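Local atomic coordinates of aminotransferase, class I (Staphylococcus aureus, PDB entry 2O1B), a protein that probably transfers amino groups between amino acids such as aspartate and 2-oxo acids, as a pyridoxal-5'-phosphate-dependent class I aminotransferase. Residues K209-D214 against S238-D243; Q351-L356 against V364-P369. One frame throughout, in Å; residues are numbered along the deposited sequence.

Contact 1. Residues K209-D214 against S238-D243; sequences KFKGTD and SENGKD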
ATOM      1  N   LYS A 209     -21.891  16.543  18.943  1.00 26.05           N
ATOM      2  CA  LYS A 209     -22.994  15.860  18.268  1.00 26.07           C
ATOM      3  C   LYS A 209     -22.848  14.329  18.311  1.00 26.28           C
ATOM      4  O   LYS A 209     -23.850  13.621  18.442  1.00 25.64           O
ATOM      5  CB  LYS A 209     -23.136  16.364  16.828  1.00 26.05           C
ATOM      6  CG  LYS A 209     -24.316  15.776  16.032  1.00 26.67           C
ATOM      7  CD  LYS A 209     -25.645  16.437  16.380  1.00 28.91           C
ATOM      8  CE  LYS A 209     -26.773  15.837  15.569  1.00 29.95           C
ATOM      9  NZ  LYS A 209     -27.558  14.852  16.348  1.00 33.43           N
ATOM     10  N   PHE A 210     -21.607  13.831  18.219  1.00 26.15           N
ATOM     11  CA  PHE A 210     -21.372  12.383  18.086  1.00 27.01           C
ATOM     12  C   PHE A 210     -20.652  11.686  19.248  1.00 28.02           C
ATOM     13  O   PHE A 210     -20.429  10.470  19.197  1.00 28.63           O
ATOM     14  CB  PHE A 210     -20.695  12.048  16.737  1.00 26.28           C
ATOM     15  CG  PHE A 210     -21.480  12.516  15.547  1.00 25.36           C
ATOM     16  CD1 PHE A 210     -22.665  11.889  15.192  1.00 24.05           C
ATOM     17  CD2 PHE A 210     -21.061  13.622  14.812  1.00 25.33           C
ATOM     18  CE1 PHE A 210     -23.408  12.329  14.115  1.00 23.86           C
ATOM     19  CE2 PHE A 210     -21.806  14.074  13.735  1.00 24.33           C
ATOM     20  CZ  PHE A 210     -22.974  13.428  13.383  1.00 24.60           C
ATOM     21  N   LYS A 211     -20.285  12.428  20.288  1.00 29.03           N
ATOM     22  CA  LYS A 211     -19.675  11.799  21.461  1.00 30.19           C
ATOM     23  C   LYS A 211     -20.743  10.954  22.162  1.00 30.16           C
ATOM     24  O   LYS A 211     -21.885  11.391  22.318  1.00 30.13           O
ATOM     25  CB  LYS A 211     -19.035  12.834  22.403  1.00 30.25           C
ATOM     26  CG  LYS A 211     -18.608  12.291  23.777  1.00 31.47           C
ATOM     27  CD  LYS A 211     -17.713  13.264  24.574  1.00 31.38           C
ATOM     28  CE  LYS A 211     -18.344  14.640  24.773  1.00 32.11           C
ATOM     29  NZ  LYS A 211     -19.613  14.616  25.556  1.00 33.26           N
ATOM     30  N   GLY A 212     -20.375   9.730  22.537  1.00 30.29           N
ATOM     31  CA  GLY A 212     -21.323   8.807  23.163  1.00 30.86           C
ATOM     32  C   GLY A 212     -22.280   8.130  22.194  1.00 30.98           C
ATOM     33  O   GLY A 212     -23.232   7.472  22.615  1.00 31.19           O
ATOM     34  N   THR A 213     -22.048   8.311  20.893  1.00 30.83           N
ATOM     35  CA  THR A 213     -22.757   7.537  19.874  1.00 30.53           C
ATOM     36  C   THR A 213     -21.725   6.559  19.325  1.00 30.32           C
ATOM     37  O   THR A 213     -20.566   6.624  19.717  1.00 30.63           O
ATOM     38  CB  THR A 213     -23.320   8.428  18.738  1.00 30.44           C
ATOM     39  OG1 THR A 213     -22.248   9.107  18.070  1.00 29.73           O
ATOM     40  CG2 THR A 213     -24.312   9.455  19.284  1.00 30.46           C
ATOM     41  N   ASP A 214     -22.124   5.650  18.442  1.00 30.18           N
ATOM     42  CA  ASP A 214     -21.112   4.815  17.785  1.00 30.53           C
ATOM     43  C   ASP A 214     -20.599   5.404  16.466  1.00 29.44           C
ATOM     44  O   ASP A 214     -19.972   4.701  15.678  1.00 29.87           O
ATOM     45  CB  ASP A 214     -21.525   3.333  17.657  1.00 31.13           C
ATOM     46  CG  ASP A 214     -22.989   3.136  17.257  1.00 34.24           C
ATOM     47  OD1 ASP A 214     -23.751   4.127  17.141  1.00 37.01           O
ATOM     48  OD2 ASP A 214     -23.381   1.957  17.074  1.00 37.95           O
ATOM     49  N   SER A 238      -9.488  20.097  19.812  1.00 25.55           N
ATOM     50  CA  SER A 238     -10.775  20.347  20.458  1.00 26.41           C
ATOM     51  C   SER A 238     -10.944  19.356  21.605  1.00 26.88           C
ATOM     52  O   SER A 238     -10.600  18.191  21.462  1.00 27.70           O
ATOM     53  CB  SER A 238     -11.921  20.199  19.455  1.00 26.09           C
ATOM     54  OG  SER A 238     -12.010  21.326  18.597  1.00 25.98           O
ATOM     55  N   GLU A 239     -11.454  19.816  22.743  1.00 27.61           N
ATOM     56  CA  GLU A 239     -11.666  18.941  23.893  1.00 28.01           C
ATOM     57  C   GLU A 239     -12.473  17.709  23.483  1.00 27.56           C
ATOM     58  O   GLU A 239     -13.468  17.833  22.771  1.00 26.83           O
ATOM     59  CB  GLU A 239     -12.368  19.697  25.028  1.00 28.17           C
ATOM     60  CG  GLU A 239     -12.153  19.060  26.397  1.00 29.41           C
ATOM     61  CD  GLU A 239     -13.055  19.628  27.481  1.00 30.08           C
ATOM     62  OE1 GLU A 239     -13.384  20.836  27.436  1.00 33.67           O
ATOM     63  OE2 GLU A 239     -13.427  18.857  28.396  1.00 33.06           O
ATOM     64  N   ASN A 240     -12.013  16.530  23.906  1.00 27.74           N
ATOM     65  CA  ASN A 240     -12.680  15.246  23.602  1.00 28.14           C
ATOM     66  C   ASN A 240     -12.526  14.750  22.149  1.00 27.96           C
ATOM     67  O   ASN A 240     -13.128  13.739  21.774  1.00 27.78           O
ATOM     68  CB  ASN A 240     -14.184  15.266  23.982  1.00 28.51           C
ATOM     69  CG  ASN A 240     -14.435  15.692  25.421  1.00 30.14           C
ATOM     70  OD1 ASN A 240     -13.804  15.189  26.350  1.00 33.03           O
ATOM     71  ND2 ASN A 240     -15.379  16.615  25.614  1.00 31.98           N
ATOM     72  N   GLY A 241     -11.719  15.448  21.344  1.00 27.77           N
ATOM     73  CA  GLY A 241     -11.489  15.079  19.940  1.00 27.09           C
ATOM     74  C   GLY A 241     -11.093  13.624  19.726  1.00 27.26           C
ATOM     75  O   GLY A 241     -11.654  12.934  18.864  1.00 26.97           O
ATOM     76  N   LYS A 242     -10.129  13.157  20.518  1.00 27.18           N
ATOM     77  CA  LYS A 242      -9.620  11.793  20.404  1.00 27.81           C
ATOM     78  C   LYS A 242     -10.646  10.728  20.785  1.00 27.29           C
ATOM     79  O   LYS A 242     -10.463   9.554  20.465  1.00 27.80           O
ATOM     80  CB  LYS A 242      -8.342  11.618  21.230  1.00 27.76           C
ATOM     81  CG  LYS A 242      -7.167  12.452  20.730  1.00 28.91           C
ATOM     82  CD  LYS A 242      -5.833  12.016  21.344  1.00 29.32           C
ATOM     83  CE  LYS A 242      -5.833  12.117  22.860  1.00 30.60           C
ATOM     84  NZ  LYS A 242      -4.529  11.645  23.419  1.00 31.55           N
ATOM     85  N   ASP A 243     -11.716  11.129  21.464  1.00 26.96           N
ATOM     86  CA  ASP A 243     -12.777  10.197  21.849  1.00 26.67           C
ATOM     87  C   ASP A 243     -13.634   9.784  20.667  1.00 26.08           C
ATOM     88  O   ASP A 243     -14.271   8.731  20.689  1.00 25.91           O
ATOM     89  CB  ASP A 243     -13.690  10.828  22.891  1.00 27.02           C
ATOM     90  CG  ASP A 243     -13.027  11.005  24.240  1.00 27.77           C
ATOM     91  OD1 ASP A 243     -11.821  10.710  24.395  1.00 28.69           O
ATOM     92  OD2 ASP A 243     -13.735  11.456  25.155  1.00 29.79           O
TER
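Lys211 lies across Asn240 in a small surface contact between two turns, just before the starts of two adjacent inner strands of the large mixed sheet, in a fold type I aminotransferase. Lys211 is the first residue to leave helical geometry after helix 200-210, and the chain then turns toward strand 216-220. Asn240 belongs to the turn before the short helix 241-244, which leads into the neighbouring parallel strand 245-250.

The lysine touches with its methylene carbons and not with its charge. CG is anti to the backbone N (chi1 169°), which carries the chain out over the other turn. The chain then bends at chi3 and chi4. Lys211 CE comes 3.7 Å from Asn240 ND2, and Lys211 CD is 4.1 Å from Asn240 CB. Lys211 CD is also 4.4 Å from Asp243 OD2, at the margin of contact. Lys211 NZ stays 6.7 Å from that same Asp243 OD2, too far for a salt bridge.

Each turn is held from within. Phe210 to Thr213 form a type II beta turn, in which Phe210 O accepts from Thr213 N at 3.2 Å. Thr213 OG1 also donates to Phe210 O, at 2.5 Å, and both donors reach it from the same face of the carbonyl plane. Ser238 to Gly241 form a second type II turn, closed by Gly241 N donating to Ser238 O at 3.0 Å. Gly212 and Asn240 both take positive phi, as the third residue of a type II turn does. Ser238 OG is hydrogen-bonded to Asp204 OD2 of helix 200-210, and Asn240 also touches Ile207 there.

The contact between the turns is therefore van der Waals in kind. Any attraction between the lysine and aspartate charges would be long-range and probably weak at this exposed site.

Contact 2. Residues Q351-L356 against V364-P369; sequences QFEQFL and VAPGKP
Glu353 lays its side chain obliquely across the ring of Pro366, where helix 349-360 packs on the edge of a small antiparallel sheet. This is a helix-on-sheet contact in the C-terminal part of the aminotransferase fold. Strand 365-366 is an outermost strand of that sheet and pairs with strand 377-381.

With chi1 at 178°, the Glu353 side chain runs away from its own backbone N and stays extended beyond CG. This brings the carboxylate alongside the proline. Glu353 OE1 is 3.5 Å from Pro366 CG, and Glu353 CD is 3.7 Å from Pro366 CD. The methylene part of the same side chain meets the backbone two residues before the proline, with Glu353 CG 3.7 Å from Val364 O. The acid thus meets its neighbours here by van der Waals contact, while its polar link to Val364 runs through water.

About one turn further along the helix, Leu356 meets Val364 at about a right angle. Leu356 CD1 is 3.8 Å from Val364 CG1 and equally near Val364 CG2, so one leucine methyl rests against both valine branches. Leu356 CD1 also lies over one face of the Phe352 ring, offset toward its rim. Val364 in turn touches Val378 and Ile380 of the neighbouring strand, which extends this apolar patch into the sheet.

Two waters join the backbones and the acid, with no direct hydrogen bond between the two segments. The first donates to Glu353 O at 2.7 Å and accepts from Val364 N. The second donates to both Glu353 OE2 and Val364 O, each at 2.8 Å, and so links one carboxylate oxygen to the Val364 carbonyl.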
ATOM      1  N   GLN A 351     -19.157  20.363 -19.243  1.00 22.92           N
ATOM      2  CA  GLN A 351     -19.246  21.194 -20.441  1.00 22.95           C
ATOM      3  C   GLN A 351     -18.282  22.372 -20.373  1.00 22.75           C
ATOM      4  O   GLN A 351     -17.638  22.706 -21.364  1.00 22.45           O
ATOM      5  CB  GLN A 351     -20.678  21.690 -20.651  1.00 22.77           C
ATOM      6  CG  GLN A 351     -21.618  20.628 -21.194  1.00 22.86           C
ATOM      7  CD  GLN A 351     -23.074  21.005 -21.070  1.00 23.15           C
ATOM      8  OE1 GLN A 351     -23.442  21.881 -20.283  1.00 24.30           O
ATOM      9  NE2 GLN A 351     -23.925  20.338 -21.853  1.00 24.65           N
ATOM     10  N   PHE A 352     -18.179  22.993 -19.204  1.00 22.78           N
ATOM     11  CA  PHE A 352     -17.235  24.092 -19.009  1.00 23.00           C
ATOM     12  C   PHE A 352     -15.795  23.591 -19.025  1.00 23.28           C
ATOM     13  O   PHE A 352     -14.914  24.271 -19.540  1.00 23.72           O
ATOM     14  CB  PHE A 352     -17.542  24.859 -17.717  1.00 22.50           C
ATOM     15  CG  PHE A 352     -16.916  26.241 -17.652  1.00 22.68           C
ATOM     16  CD1 PHE A 352     -16.275  26.669 -16.493  1.00 20.67           C
ATOM     17  CD2 PHE A 352     -16.975  27.116 -18.747  1.00 23.16           C
ATOM     18  CE1 PHE A 352     -15.706  27.938 -16.415  1.00 21.78           C
ATOM     19  CE2 PHE A 352     -16.407  28.391 -18.681  1.00 22.38           C
ATOM     20  CZ  PHE A 352     -15.767  28.801 -17.503  1.00 21.91           C
ATOM     21  N   GLU A 353     -15.562  22.397 -18.480  1.00 23.82           N
ATOM     22  CA  GLU A 353     -14.232  21.776 -18.531  1.00 24.16           C
ATOM     23  C   GLU A 353     -13.796  21.570 -19.981  1.00 24.06           C
ATOM     24  O   GLU A 353     -12.684  21.945 -20.358  1.00 23.50           O
ATOM     25  CB  GLU A 353     -14.203  20.442 -17.781  1.00 24.56           C
ATOM     26  CG  GLU A 353     -12.846  19.727 -17.852  1.00 27.36           C
ATOM     27  CD  GLU A 353     -12.943  18.203 -17.784  1.00 31.56           C
ATOM     28  OE1 GLU A 353     -14.071  17.655 -17.681  1.00 32.91           O
ATOM     29  OE2 GLU A 353     -11.871  17.550 -17.843  1.00 32.44           O
ATOM     30  N   GLN A 354     -14.682  20.989 -20.788  1.00 23.81           N
ATOM     31  CA  GLN A 354     -14.394  20.763 -22.198  1.00 24.80           C
ATOM     32  C   GLN A 354     -14.216  22.076 -22.972  1.00 24.45           C
ATOM     33  O   GLN A 354     -13.283  22.198 -23.769  1.00 24.58           O
ATOM     34  CB  GLN A 354     -15.449  19.849 -22.834  1.00 24.92           C
ATOM     35  CG  GLN A 354     -14.934  19.038 -24.027  1.00 28.05           C
ATOM     36  CD  GLN A 354     -13.834  18.017 -23.673  1.00 31.13           C
ATOM     37  OE1 GLN A 354     -13.633  17.652 -22.502  1.00 33.72           O
ATOM     38  NE2 GLN A 354     -13.125  17.551 -24.694  1.00 33.04           N
ATOM     39  N   PHE A 355     -15.086  23.056 -22.716  1.00 24.00           N
ATOM     40  CA  PHE A 355     -14.930  24.410 -23.264  1.00 23.59           C
ATOM     41  C   PHE A 355     -13.538  25.002 -23.007  1.00 23.61           C
ATOM     42  O   PHE A 355     -12.865  25.439 -23.942  1.00 23.26           O
ATOM     43  CB  PHE A 355     -16.009  25.339 -22.694  1.00 23.70           C
ATOM     44  CG  PHE A 355     -15.927  26.766 -23.190  1.00 23.45           C
ATOM     45  CD1 PHE A 355     -16.475  27.126 -24.418  1.00 23.24           C
ATOM     46  CD2 PHE A 355     -15.326  27.753 -22.415  1.00 23.73           C
ATOM     47  CE1 PHE A 355     -16.417  28.446 -24.874  1.00 23.38           C
ATOM     48  CE2 PHE A 355     -15.261  29.073 -22.863  1.00 24.16           C
ATOM     49  CZ  PHE A 355     -15.810  29.416 -24.098  1.00 23.90           C
ATOM     50  N   LEU A 356     -13.112  25.004 -21.745  1.00 23.59           N
ATOM     51  CA  LEU A 356     -11.825  25.593 -21.364  1.00 24.05           C
ATOM     52  C   LEU A 356     -10.608  24.905 -22.010  1.00 24.76           C
ATOM     53  O   LEU A 356      -9.662  25.577 -22.437  1.00 24.31           O
ATOM     54  CB  LEU A 356     -11.682  25.647 -19.837  1.00 23.68           C
ATOM     55  CG  LEU A 356     -12.561  26.633 -19.050  1.00 23.33           C
ATOM     56  CD1 LEU A 356     -12.423  26.415 -17.548  1.00 21.70           C
ATOM     57  CD2 LEU A 356     -12.203  28.059 -19.396  1.00 23.19           C
ATOM     58  N   VAL A 364      -9.014  22.155 -16.240  1.00 25.37           N
ATOM     59  CA  VAL A 364      -9.485  22.340 -14.875  1.00 25.42           C
ATOM     60  C   VAL A 364     -10.090  21.041 -14.394  1.00 25.66           C
ATOM     61  O   VAL A 364     -10.326  20.123 -15.187  1.00 25.72           O
ATOM     62  CB  VAL A 364     -10.528  23.499 -14.736  1.00 25.14           C
ATOM     63  CG1 VAL A 364      -9.917  24.842 -15.136  1.00 24.98           C
ATOM     64  CG2 VAL A 364     -11.815  23.200 -15.522  1.00 24.57           C
ATOM     65  N   ALA A 365     -10.342  20.971 -13.097  1.00 25.62           N
ATOM     66  CA  ALA A 365     -11.070  19.859 -12.538  1.00 26.06           C
ATOM     67  C   ALA A 365     -12.551  20.214 -12.447  1.00 26.12           C
ATOM     68  O   ALA A 365     -12.921  21.165 -11.757  1.00 26.36           O
ATOM     69  CB  ALA A 365     -10.514  19.490 -11.175  1.00 25.84           C
ATOM     70  N   PRO A 366     -13.400  19.446 -13.143  1.00 26.17           N
ATOM     71  CA  PRO A 366     -14.837  19.639 -13.060  1.00 26.54           C
ATOM     72  C   PRO A 366     -15.342  19.339 -11.654  1.00 26.68           C
ATOM     73  O   PRO A 366     -14.848  18.426 -10.997  1.00 26.35           O
ATOM     74  CB  PRO A 366     -15.390  18.609 -14.057  1.00 26.76           C
ATOM     75  CG  PRO A 366     -14.329  17.569 -14.172  1.00 25.96           C
ATOM     76  CD  PRO A 366     -13.045  18.345 -14.061  1.00 26.36           C
ATOM     77  N   GLY A 367     -16.328  20.100 -11.207  1.00 26.80           N
ATOM     78  CA  GLY A 367     -16.904  19.889  -9.891  1.00 26.86           C
ATOM     79  C   GLY A 367     -17.633  18.570  -9.724  1.00 26.82           C
ATOM     80  O   GLY A 367     -17.804  18.103  -8.596  1.00 26.61           O
ATOM     81  N   LYS A 368     -18.060  17.965 -10.833  1.00 27.27           N
ATOM     82  CA  LYS A 368     -18.969  16.801 -10.768  1.00 27.73           C
ATOM     83  C   LYS A 368     -18.479  15.638  -9.889  1.00 27.41           C
ATOM     84  O   LYS A 368     -19.196  15.236  -8.978  1.00 27.58           O
ATOM     85  CB  LYS A 368     -19.388  16.298 -12.155  1.00 27.74           C
ATOM     86  CG  LYS A 368     -20.290  15.051 -12.100  1.00 29.63           C
ATOM     87  CD  LYS A 368     -21.180  14.931 -13.326  1.00 32.65           C
ATOM     88  CE  LYS A 368     -21.922  13.597 -13.371  1.00 34.03           C
ATOM     89  NZ  LYS A 368     -22.645  13.317 -12.097  1.00 36.19           N
ATOM     90  N   PRO A 369     -17.273  15.093 -10.163  1.00 27.59           N
ATOM     91  CA  PRO A 369     -16.747  14.010  -9.332  1.00 27.59           C
ATOM     92  C   PRO A 369     -16.609  14.342  -7.840  1.00 27.25           C
ATOM     93  O   PRO A 369     -16.473  13.435  -7.031  1.00 28.23           O
ATOM     94  CB  PRO A 369     -15.365  13.727  -9.943  1.00 27.78           C
ATOM     95  CG  PRO A 369     -15.038  14.912 -10.749  1.00 28.10           C
ATOM     96  CD  PRO A 369     -16.341  15.428 -11.254  1.00 27.42           C
TER
HETATM   97  O   HOH W   1     -10.583  22.427 -18.728  1.00 26.34           O
HETATM   98  O   HOH W   2      -9.834  17.435 -15.974  1.00 44.18           O

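Overall arrangement
From the N terminus, the chain first reaches contact 1. It closes a loop that leaves helix 200-210, runs through strand 216-220 and returns just before strand 245-250. Both of those strands belong to the large mixed sheet. The chain then passes through the long helices 269-282, 288-300 and 302-325. Contact 2 follows and closes a much shorter loop, from helix 349-360 through strand 362-363 to strand 365-366 of the small antiparallel sheet. The two loops are in series and neither nest nor cross. The centres of contact 1 and contact 2 are about 38 Å apart, on opposite sides of the chain's centre. The nearest atoms of the two contacts are about 21 Å apart.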